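Long-range contacts in oligopeptide ABC transporter, periplasmic oligopeptide-binding protein, putative (Thermotoga maritima MSB8, PDB 5IPW), which probably binds oligopeptides in the periplasm and delivers them to an ABC transporter for uptake: residues Ser71-Ile76 with Asp229-Thr234; Pro385-Leu390 with Glu584-Ile589; Leu48-Val53 with Phe261-Ile266. All blocks are in the same frame, centred on the assembly; numbering follows the deposited sequence.

Interaction 1 (Ser71-Ile76 with Asp229-Thr234); sequences SDRWGI and DFLENT
An Asx turn headed by Asp229, in the loop after helix 220-227, receives the side chain of Arg73 from helix 73-80. The arginine grips the carboxylate end-on: NH1 donates to OD1 of Asp229 at 2.9 Å, almost straight and within the guanidinium plane, while Arg73 NH2 reaches Asp229 OD2 on its syn side at 3.0 Å. The two flat groups are not coplanar, their planes standing 52° apart, and NH1 comes to OD1 from above the carboxylate. Asp229 OD1 also accepts from Leu231 N, closing the Asx turn, and from Glu232 N, which extends it to an Asx motif, each at 2.9 Å. Three donors thus share one oxygen, an arrangement likely to steady the negative charge. Aspartate suits the place because its short side chain can fold back on its own loop and still face the arginine; with an alanine here, Arg73 would probably lose its anionic mate and the amides of Leu231 and Glu232 their acceptor. Arginine suits the other side by its length and flatness. Its CG lies anti to the backbone N (chi1 172°), carrying the chain past Phe230, whose CZ is 3.8 Å from Arg73 CG. Leu231 CD2 sits over the centre of one guanidinium face, 3.6 Å from Arg73 CZ. Ile76 and Leu231 both pack on Trp67 of strand 62-67. Ile76 divides its branches between the two loop residues: CG2 lies at the edge of the Phe230 ring, 4.1 Å from CE1, and CG1 meets Leu231 CD1 at 4.0 Å.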
loop_
_atom_site.group_PDB
_atom_site.type_symbol
_atom_site.label_atom_id
_atom_site.label_comp_id
_atom_site.label_asym_id
_atom_site.label_seq_id
_atom_site.Cartn_x
_atom_site.Cartn_y
_atom_site.Cartn_z
ATOM N N SER A 71 20.570 1.827 4.325
ATOM C CA SER A 71 19.765 2.290 3.197
ATOM C C SER A 71 18.438 1.547 3.065
ATOM O O SER A 71 17.431 2.112 2.656
ATOM C CB SER A 71 20.568 2.080 1.913
ATOM O OG SER A 71 19.743 2.185 0.771
ATOM N N ASP A 72 18.456 0.265 3.408
ATOM C CA ASP A 72 17.306 -0.622 3.260
ATOM C C ASP A 72 16.420 -0.611 4.517
ATOM O O ASP A 72 15.880 -1.634 4.914
ATOM C CB ASP A 72 17.838 -2.039 2.991
ATOM C CG ASP A 72 16.966 -2.837 2.054
ATOM O OD1 ASP A 72 15.888 -2.358 1.630
ATOM O OD2 ASP A 72 17.391 -3.966 1.738
ATOM N N ARG A 73 16.267 0.569 5.112
ATOM C CA ARG A 73 15.585 0.765 6.395
ATOM C C ARG A 73 14.170 0.179 6.412
ATOM O O ARG A 73 13.815 -0.577 7.318
ATOM C CB ARG A 73 15.544 2.272 6.704
ATOM C CG ARG A 73 14.716 2.700 7.908
ATOM C CD ARG A 73 14.775 4.210 8.098
ATOM N NE ARG A 73 16.099 4.649 8.529
ATOM C CZ ARG A 73 16.524 4.681 9.792
ATOM N NH1 ARG A 73 15.738 4.308 10.796
ATOM N NH2 ARG A 73 17.754 5.097 10.064
ATOM N N TRP A 74 13.386 0.512 5.393
ATOM C CA TRP A 74 11.944 0.234 5.401
ATOM C C TRP A 74 11.576 -1.229 5.214
ATOM O O TRP A 74 10.445 -1.620 5.485
ATOM C CB TRP A 74 11.234 1.090 4.364
ATOM C CG TRP A 74 11.458 2.519 4.637
ATOM C CD1 TRP A 74 12.237 3.371 3.923
ATOM C CD2 TRP A 74 10.953 3.267 5.748
ATOM N NE1 TRP A 74 12.229 4.615 4.499
ATOM C CE2 TRP A 74 11.450 4.580 5.623
ATOM C CE3 TRP A 74 10.113 2.961 6.827
ATOM C CZ2 TRP A 74 11.135 5.588 6.535
ATOM C CZ3 TRP A 74 9.804 3.963 7.735
ATOM C CH2 TRP A 74 10.314 5.261 7.582
ATOM N N GLY A 75 12.523 -2.031 4.753
ATOM C CA GLY A 75 12.338 -3.468 4.716
ATOM C C GLY A 75 12.270 -4.053 6.108
ATOM O O GLY A 75 11.504 -4.978 6.360
ATOM N N ILE A 76 13.083 -3.515 7.010
ATOM C CA ILE A 76 13.061 -3.936 8.402
ATOM C C ILE A 76 11.783 -3.408 9.035
ATOM O O ILE A 76 11.063 -4.151 9.674
ATOM C CB ILE A 76 14.259 -3.390 9.199
ATOM C CG1 ILE A 76 15.595 -3.801 8.562
ATOM C CG2 ILE A 76 14.197 -3.853 10.648
ATOM C CD1 ILE A 76 15.846 -5.290 8.488
ATOM N N ASP A 229 15.525 6.411 16.765
ATOM C CA ASP A 229 15.784 5.681 15.524
ATOM C C ASP A 229 15.632 4.185 15.781
ATOM O O ASP A 229 16.498 3.570 16.410
ATOM C CB ASP A 229 17.208 5.992 15.037
ATOM C CG ASP A 229 17.493 5.448 13.650
ATOM O OD1 ASP A 229 17.103 4.304 13.349
ATOM O OD2 ASP A 229 18.128 6.161 12.851
ATOM N N PHE A 230 14.546 3.601 15.275
ATOM C CA PHE A 230 14.237 2.187 15.520
ATOM C C PHE A 230 15.274 1.218 14.951
ATOM O O PHE A 230 15.382 0.087 15.406
ATOM C CB PHE A 230 12.867 1.827 14.944
ATOM C CG PHE A 230 12.893 1.538 13.478
ATOM C CD1 PHE A 230 13.128 0.243 13.018
ATOM C CD2 PHE A 230 12.704 2.551 12.549
ATOM C CE1 PHE A 230 13.154 -0.035 11.662
ATOM C CE2 PHE A 230 12.735 2.280 11.190
ATOM C CZ PHE A 230 12.962 0.986 10.745
ATOM N N LEU A 231 15.998 1.663 13.932
ATOM C CA LEU A 231 16.972 0.844 13.227
ATOM C C LEU A 231 18.328 0.909 13.908
ATOM O O LEU A 231 18.965 -0.113 14.130
ATOM C CB LEU A 231 17.087 1.349 11.785
ATOM C CG LEU A 231 17.934 0.587 10.761
ATOM C CD1 LEU A 231 17.295 -0.749 10.411
ATOM C CD2 LEU A 231 18.093 1.422 9.502
ATOM N N GLU A 232 18.752 2.122 14.252
ATOM C CA GLU A 232 20.108 2.385 14.758
ATOM C C GLU A 232 20.225 2.199 16.269
ATOM O O GLU A 232 21.237 1.690 16.755
ATOM C CB GLU A 232 20.543 3.820 14.412
ATOM C CG GLU A 232 20.515 4.189 12.930
ATOM C CD GLU A 232 21.742 3.730 12.156
ATOM O OE1 GLU A 232 21.756 3.924 10.916
ATOM O OE2 GLU A 232 22.686 3.186 12.776
ATOM N N ASN A 233 19.202 2.625 17.013
ATOM C CA ASN A 233 19.300 2.680 18.473
ATOM C C ASN A 233 18.835 1.411 19.195
ATOM O O ASN A 233 17.662 1.234 19.511
ATOM C CB ASN A 233 18.566 3.895 19.019
ATOM C CG ASN A 233 18.782 4.074 20.506
ATOM O OD1 ASN A 233 19.651 3.431 21.092
ATOM N ND2 ASN A 233 17.979 4.934 21.129
ATOM N N THR A 234 19.805 0.551 19.466
ATOM C CA THR A 234 19.651 -0.658 20.278
ATOM C C THR A 234 19.016 -0.417 21.665
ATOM O O THR A 234 18.498 -1.349 22.294
ATOM C CB THR A 234 21.042 -1.342 20.389
ATOM O OG1 THR A 234 21.173 -2.285 19.319
ATOM C CG2 THR A 234 21.279 -2.046 21.725
#

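Interaction 2 (Pro385-Leu390 with Glu584-Ile589); sequences PRQASL and ENLWMI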
loop_
_atom_site.group_PDB
_atom_site.type_symbol
_atom_site.label_atom_id
_atom_site.label_comp_id
_atom_site.label_asym_id
_atom_site.label_seq_id
_atom_site.Cartn_x
_atom_site.Cartn_y
_atom_site.Cartn_z
ATOM N N PRO A 385 -4.281 -11.096 -18.303
ATOM C CA PRO A 385 -5.047 -10.276 -19.251
ATOM C C PRO A 385 -6.336 -9.726 -18.624
ATOM O O PRO A 385 -7.208 -10.497 -18.235
ATOM C CB PRO A 385 -5.358 -11.256 -20.387
ATOM C CG PRO A 385 -4.290 -12.293 -20.297
ATOM C CD PRO A 385 -4.061 -12.456 -18.827
ATOM N N ARG A 386 -6.434 -8.403 -18.529
ATOM C CA ARG A 386 -7.552 -7.708 -17.896
ATOM C C ARG A 386 -7.531 -6.237 -18.316
ATOM O O ARG A 386 -6.578 -5.771 -18.950
ATOM C CB ARG A 386 -7.498 -7.838 -16.361
ATOM C CG ARG A 386 -6.293 -7.184 -15.692
ATOM C CD ARG A 386 -5.970 -7.738 -14.304
ATOM N NE ARG A 386 -7.072 -7.586 -13.358
ATOM C CZ ARG A 386 -7.402 -6.453 -12.742
ATOM N NH1 ARG A 386 -6.727 -5.332 -12.965
ATOM N NH2 ARG A 386 -8.432 -6.436 -11.903
ATOM N N GLN A 387 -8.595 -5.520 -17.982
ATOM C CA GLN A 387 -8.637 -4.087 -18.205
ATOM C C GLN A 387 -9.726 -3.456 -17.377
ATOM O O GLN A 387 -10.881 -3.872 -17.486
ATOM C CB GLN A 387 -8.937 -3.761 -19.671
ATOM C CG GLN A 387 -9.270 -2.282 -19.941
ATOM C CD GLN A 387 -10.761 -1.977 -19.989
ATOM O OE1 GLN A 387 -11.323 -1.408 -19.050
ATOM N NE2 GLN A 387 -11.407 -2.351 -21.089
ATOM N N ALA A 388 -9.408 -2.448 -16.567
ATOM C CA ALA A 388 -8.052 -2.033 -16.191
ATOM C C ALA A 388 -8.301 -1.274 -14.925
ATOM O O ALA A 388 -8.445 -0.052 -14.943
ATOM C CB ALA A 388 -7.425 -1.126 -17.215
ATOM N N SER A 389 -8.377 -2.024 -13.834
ATOM C CA SER A 389 -9.136 -1.615 -12.671
ATOM C C SER A 389 -8.622 -2.303 -11.416
ATOM O O SER A 389 -7.573 -2.945 -11.445
ATOM C CB SER A 389 -10.613 -1.951 -12.905
ATOM O OG SER A 389 -10.818 -3.323 -13.198
ATOM N N LEU A 390 -9.368 -2.165 -10.321
ATOM C CA LEU A 390 -8.949 -2.696 -9.030
ATOM C C LEU A 390 -8.692 -4.192 -9.137
ATOM O O LEU A 390 -9.527 -4.936 -9.654
ATOM C CB LEU A 390 -9.983 -2.369 -7.946
ATOM C CG LEU A 390 -10.322 -0.870 -7.798
ATOM C CD1 LEU A 390 -11.339 -0.607 -6.697
ATOM C CD2 LEU A 390 -9.069 -0.041 -7.558
ATOM N N GLU A 584 -19.024 1.788 -17.070
ATOM C CA GLU A 584 -19.874 2.276 -18.147
ATOM C C GLU A 584 -19.128 3.231 -19.092
ATOM O O GLU A 584 -19.359 3.212 -20.302
ATOM C CB GLU A 584 -21.128 2.928 -17.553
ATOM C CG GLU A 584 -22.115 1.891 -17.024
ATOM C CD GLU A 584 -23.095 2.431 -15.999
ATOM O OE1 GLU A 584 -24.005 1.669 -15.613
ATOM O OE2 GLU A 584 -22.967 3.600 -15.573
ATOM N N ASN A 585 -18.239 4.052 -18.532
ATOM C CA ASN A 585 -17.302 4.862 -19.313
ATOM C C ASN A 585 -15.930 4.227 -19.199
ATOM O O ASN A 585 -15.540 3.815 -18.122
ATOM C CB ASN A 585 -17.230 6.279 -18.766
ATOM C CG ASN A 585 -18.599 6.908 -18.579
ATOM O OD1 ASN A 585 -19.037 7.706 -19.401
ATOM N ND2 ASN A 585 -19.280 6.561 -17.489
ATOM N N LEU A 586 -15.190 4.137 -20.290
ATOM C CA LEU A 586 -13.888 3.468 -20.243
ATOM C C LEU A 586 -12.739 4.440 -20.476
ATOM O O LEU A 586 -11.946 4.275 -21.408
ATOM C CB LEU A 586 -13.853 2.300 -21.235
ATOM C CG LEU A 586 -13.897 0.894 -20.631
ATOM C CD1 LEU A 586 -14.988 0.743 -19.588
ATOM C CD2 LEU A 586 -14.088 -0.126 -21.742
ATOM N N TRP A 587 -12.640 5.436 -19.597
ATOM C CA TRP A 587 -11.631 6.490 -19.724
ATOM C C TRP A 587 -10.206 5.969 -19.683
ATOM O O TRP A 587 -9.321 6.538 -20.311
ATOM C CB TRP A 587 -11.800 7.511 -18.625
ATOM C CG TRP A 587 -13.069 8.245 -18.702
ATOM C CD1 TRP A 587 -13.488 9.065 -19.708
ATOM C CD2 TRP A 587 -14.096 8.253 -17.718
ATOM N NE1 TRP A 587 -14.720 9.584 -19.406
ATOM C CE2 TRP A 587 -15.116 9.103 -18.186
ATOM C CE3 TRP A 587 -14.252 7.624 -16.478
ATOM C CZ2 TRP A 587 -16.281 9.339 -17.460
ATOM C CZ3 TRP A 587 -15.405 7.858 -15.755
ATOM C CH2 TRP A 587 -16.409 8.708 -16.248
ATOM N N MET A 588 -9.979 4.898 -18.927
ATOM C CA MET A 588 -8.692 4.207 -18.956
ATOM C C MET A 588 -8.856 2.873 -19.653
ATOM O O MET A 588 -9.739 2.090 -19.311
ATOM C CB MET A 588 -8.149 3.996 -17.542
ATOM C CG MET A 588 -7.479 5.223 -16.944
ATOM S SD MET A 588 -6.990 5.013 -15.220
ATOM C CE MET A 588 -8.596 5.087 -14.430
ATOM N N ILE A 589 -8.005 2.621 -20.639
ATOM C CA ILE A 589 -8.007 1.356 -21.356
ATOM C C ILE A 589 -6.668 0.690 -21.108
ATOM O O ILE A 589 -5.653 1.066 -21.694
ATOM C CB ILE A 589 -8.247 1.545 -22.872
ATOM C CG1 ILE A 589 -9.633 2.155 -23.121
ATOM C CG2 ILE A 589 -8.123 0.215 -23.599
ATOM C CD1 ILE A 589 -9.860 2.610 -24.547
#
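Ala388 and Ile589 mark the closest approach of the two backbones, their CA atoms 6.2 Å apart, where an extended loop with a cis peptide modelled between Gln387 and Ala388 meets the chain running from helix 568-584 into strand 589-591. Contact across this buried boundary is by van der Waals packing. Gln387 carries most of it. The first torsion, 169°, extends its chain away from the backbone N, and a bend at chi2 (-97°) turns the amide obliquely across Leu586, so that NE2 lies 3.5 Å from Leu586 CD2 and OE1 3.8 Å from Leu586 CG. The aliphatic part of the glutamine is used as well, CG resting 4.1 Å from Ile589 CA. A long side chain with a flat end can thus pack against a leucine and a stretch of main chain at once. Ala388 points its methyl the same way, CB 4.4 Å from the carbonyl C of Ile589; its small size lets the two backbones come near. Ile589 sends its own side chain away from this loop, onto Ser366 and Arg371. Within 385-390, Arg386 folds back on its own loop, NH2 donating to Leu390 O at 2.9 Å from above the carbonyl plane, and its NE forms a salt bridge with Glu402. Ile589 pairs through its backbone with Ile341 of strand 340-343, and 589-591 is the outermost strand of that mixed sheet, which also holds 489-494. A loop packed beside the edge strand of such a helix-flanked sheet is consistent with one lobe of the two-lobed periplasmic binding protein fold.

Interaction 3 (Leu48-Val53 with Phe261-Ile266); sequences LVVQPV and FWAVDI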
loop_
_atom_site.group_PDB
_atom_site.type_symbol
_atom_site.label_atom_id
_atom_site.label_comp_id
_atom_site.label_asym_id
_atom_site.label_seq_id
_atom_site.Cartn_x
_atom_site.Cartn_y
_atom_site.Cartn_z
ATOM N N LEU A 48 -3.553 -9.444 22.504
ATOM C CA LEU A 48 -4.144 -9.714 21.201
ATOM C C LEU A 48 -4.044 -11.206 20.942
ATOM O O LEU A 48 -3.092 -11.850 21.368
ATOM C CB LEU A 48 -3.435 -8.907 20.111
ATOM C CG LEU A 48 -3.846 -9.176 18.660
ATOM C CD1 LEU A 48 -5.301 -8.835 18.407
ATOM C CD2 LEU A 48 -2.961 -8.387 17.712
ATOM N N VAL A 49 -5.053 -11.764 20.287
ATOM C CA VAL A 49 -5.092 -13.192 20.006
ATOM C C VAL A 49 -5.023 -13.368 18.508
ATOM O O VAL A 49 -5.806 -12.775 17.771
ATOM C CB VAL A 49 -6.370 -13.852 20.556
ATOM C CG1 VAL A 49 -6.366 -15.349 20.276
ATOM C CG2 VAL A 49 -6.484 -13.594 22.053
ATOM N N VAL A 50 -4.070 -14.179 18.062
ATOM C CA VAL A 50 -3.766 -14.289 16.649
ATOM C C VAL A 50 -4.029 -15.697 16.169
ATOM O O VAL A 50 -3.548 -16.649 16.758
ATOM C CB VAL A 50 -2.311 -13.897 16.404
ATOM C CG1 VAL A 50 -1.912 -14.108 14.943
ATOM C CG2 VAL A 50 -2.131 -12.449 16.803
ATOM N N GLN A 51 -4.817 -15.824 15.109
ATOM C CA GLN A 51 -5.047 -17.126 14.517
ATOM C C GLN A 51 -4.039 -17.355 13.396
ATOM O O GLN A 51 -3.933 -16.544 12.476
ATOM C CB GLN A 51 -6.461 -17.261 13.984
ATOM C CG GLN A 51 -6.774 -18.670 13.519
ATOM C CD GLN A 51 -8.135 -18.748 12.883
ATOM O OE1 GLN A 51 -9.140 -18.385 13.510
ATOM N NE2 GLN A 51 -8.189 -19.203 11.629
ATOM N N PRO A 52 -3.291 -18.456 13.479
ATOM C CA PRO A 52 -2.299 -18.744 12.472
ATOM C C PRO A 52 -2.841 -18.786 11.057
ATOM O O PRO A 52 -3.977 -19.184 10.837
ATOM C CB PRO A 52 -1.803 -20.131 12.855
ATOM C CG PRO A 52 -1.979 -20.195 14.322
ATOM C CD PRO A 52 -3.165 -19.339 14.649
ATOM N N VAL A 53 -2.001 -18.393 10.108
ATOM C CA VAL A 53 -2.316 -18.531 8.701
ATOM C C VAL A 53 -2.514 -19.993 8.338
ATOM O O VAL A 53 -3.348 -20.311 7.506
ATOM C CB VAL A 53 -1.207 -17.925 7.814
ATOM C CG1 VAL A 53 -1.338 -18.386 6.372
ATOM C CG2 VAL A 53 -1.252 -16.409 7.893
ATOM N N PHE A 261 6.400 -8.751 24.262
ATOM C CA PHE A 261 5.427 -8.665 23.173
ATOM C C PHE A 261 4.053 -9.119 23.663
ATOM O O PHE A 261 3.942 -10.063 24.456
ATOM C CB PHE A 261 5.850 -9.466 21.940
ATOM C CG PHE A 261 5.088 -9.093 20.703
ATOM C CD1 PHE A 261 5.114 -7.795 20.229
ATOM C CD2 PHE A 261 4.313 -10.022 20.039
ATOM C CE1 PHE A 261 4.390 -7.428 19.108
ATOM C CE2 PHE A 261 3.592 -9.669 18.913
ATOM C CZ PHE A 261 3.631 -8.372 18.443
ATOM N N TRP A 262 3.023 -8.460 23.136
ATOM C CA TRP A 262 1.703 -8.368 23.777
ATOM C C TRP A 262 0.631 -9.138 23.031
ATOM O O TRP A 262 -0.552 -8.942 23.295
ATOM C CB TRP A 262 1.281 -6.892 23.874
ATOM C CG TRP A 262 1.734 -6.127 22.694
ATOM C CD1 TRP A 262 2.909 -5.446 22.567
ATOM C CD2 TRP A 262 1.068 -6.018 21.440
ATOM N NE1 TRP A 262 3.007 -4.906 21.313
ATOM C CE2 TRP A 262 1.889 -5.240 20.599
ATOM C CE3 TRP A 262 -0.141 -6.497 20.943
ATOM C CZ2 TRP A 262 1.537 -4.929 19.289
ATOM C CZ3 TRP A 262 -0.493 -6.185 19.635
ATOM C CH2 TRP A 262 0.345 -5.413 18.823
ATOM N N ALA A 263 1.028 -9.999 22.099
ATOM C CA ALA A 263 0.070 -10.829 21.386
ATOM C C ALA A 263 0.422 -12.278 21.589
ATOM O O ALA A 263 1.581 -12.617 21.776
ATOM C CB ALA A 263 0.067 -10.500 19.910
ATOM N N VAL A 264 -0.595 -13.129 21.548
ATOM C CA VAL A 264 -0.421 -14.566 21.643
ATOM C C VAL A 264 -1.183 -15.302 20.546
ATOM O O VAL A 264 -1.978 -14.725 19.810
ATOM C CB VAL A 264 -0.885 -15.110 23.010
ATOM C CG1 VAL A 264 -0.154 -14.412 24.151
ATOM C CG2 VAL A 264 -2.393 -14.946 23.188
ATOM N N ASP A 265 -0.864 -16.581 20.449
ATOM C CA ASP A 265 -1.588 -17.605 19.701
ATOM C C ASP A 265 -2.968 -17.887 20.211
ATOM O O ASP A 265 -3.293 -17.575 21.347
ATOM C CB ASP A 265 -0.878 -18.942 19.942
ATOM C CG ASP A 265 -0.059 -19.349 18.823
ATOM O OD1 ASP A 265 0.029 -18.567 17.862
ATOM O OD2 ASP A 265 0.497 -20.454 18.901
ATOM N N ILE A 266 -3.732 -18.609 19.403
ATOM C CA ILE A 266 -4.931 -19.268 19.898
ATOM C C ILE A 266 -4.628 -20.290 21.004
ATOM O O ILE A 266 -5.485 -20.555 21.827
ATOM C CB ILE A 266 -5.780 -19.903 18.766
ATOM C CG1 ILE A 266 -4.995 -20.940 17.965
ATOM C CG2 ILE A 266 -6.298 -18.821 17.830
ATOM C CD1 ILE A 266 -5.805 -21.616 16.873
#
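Leu48 O takes a nearly straight bond from Val264 N at 2.8 Å (N-H...O angle 171°), and the CA-H of Ala263 adds a weaker contact to the same oxygen, with CA 3.3 Å away. Val264 O repeats the pattern, accepting from Val50 N at 2.8 Å while the CA-H of Val49 leans on it. A third bond runs from Leu48 N to Trp262 O at 3.1 Å, in the carbonyl plane. Leu48 thus offers its N-H and C=O to two different residues of the partner strand, as parallel strands do; at the far end Ile266 N reaches Val50 O only weakly, and the axes of the two short strands are inclined at 39°. Leu48 and Ala263 share one face of the sheet, their CB atoms 3.9 Å apart, and Val49 and Val264 share the other. Beta-branched valines suit these buried strands, since they fill space close to an extended backbone. Leu48 lies beside Trp262, pointing the same way, with CD2 at the edge of the indole ring 3.8 Å from CZ3. Trp262 holds CG between its backbone N and carbonyl carbon (chi1 36°), which brings that edge up to the leucine, while Trp262 NE1 is hydrogen-bonded to Leu239 O. Where the strands end, Ile266 packs against the end of 48-53: CG2 rests 3.9 Å from Gln51 CA, and CG1 meets Pro52 CD at 4.1 Å. The carboxylate of Asp265 is tied to Tyr273 and Asn269. Strand 48-51 is the middle member of a three-stranded mixed sheet, parallel to 263-265 and antiparallel to 2-4; Tyr10 of helix 7-14 touches Val49 and Ile266, while Leu48 and Trp262 pack on Pro96 and Leu98 of strand 94-105.

Interactions 1 and 3 do not touch, their centres about 25 Å apart, and chain 48-266, whose ends interaction 3 joins, contains both segments of interaction 1. Interaction 2 comes later in the sequence, on the opposite side of the chain's centre from both, its centre about 40 Å from that of either. No two contacts share a helix or strand. Their chemistry follows their settings: interaction 1, partly buried, joins helix 73-80 to a loop by a salt bridge with apolar packing beside it; interaction 3, largely buried, relies on backbone bonds between strands with apolar side chains on both faces; interaction 2, wholly buried between largely irregular segments, relies on van der Waals packing and has the smallest interface.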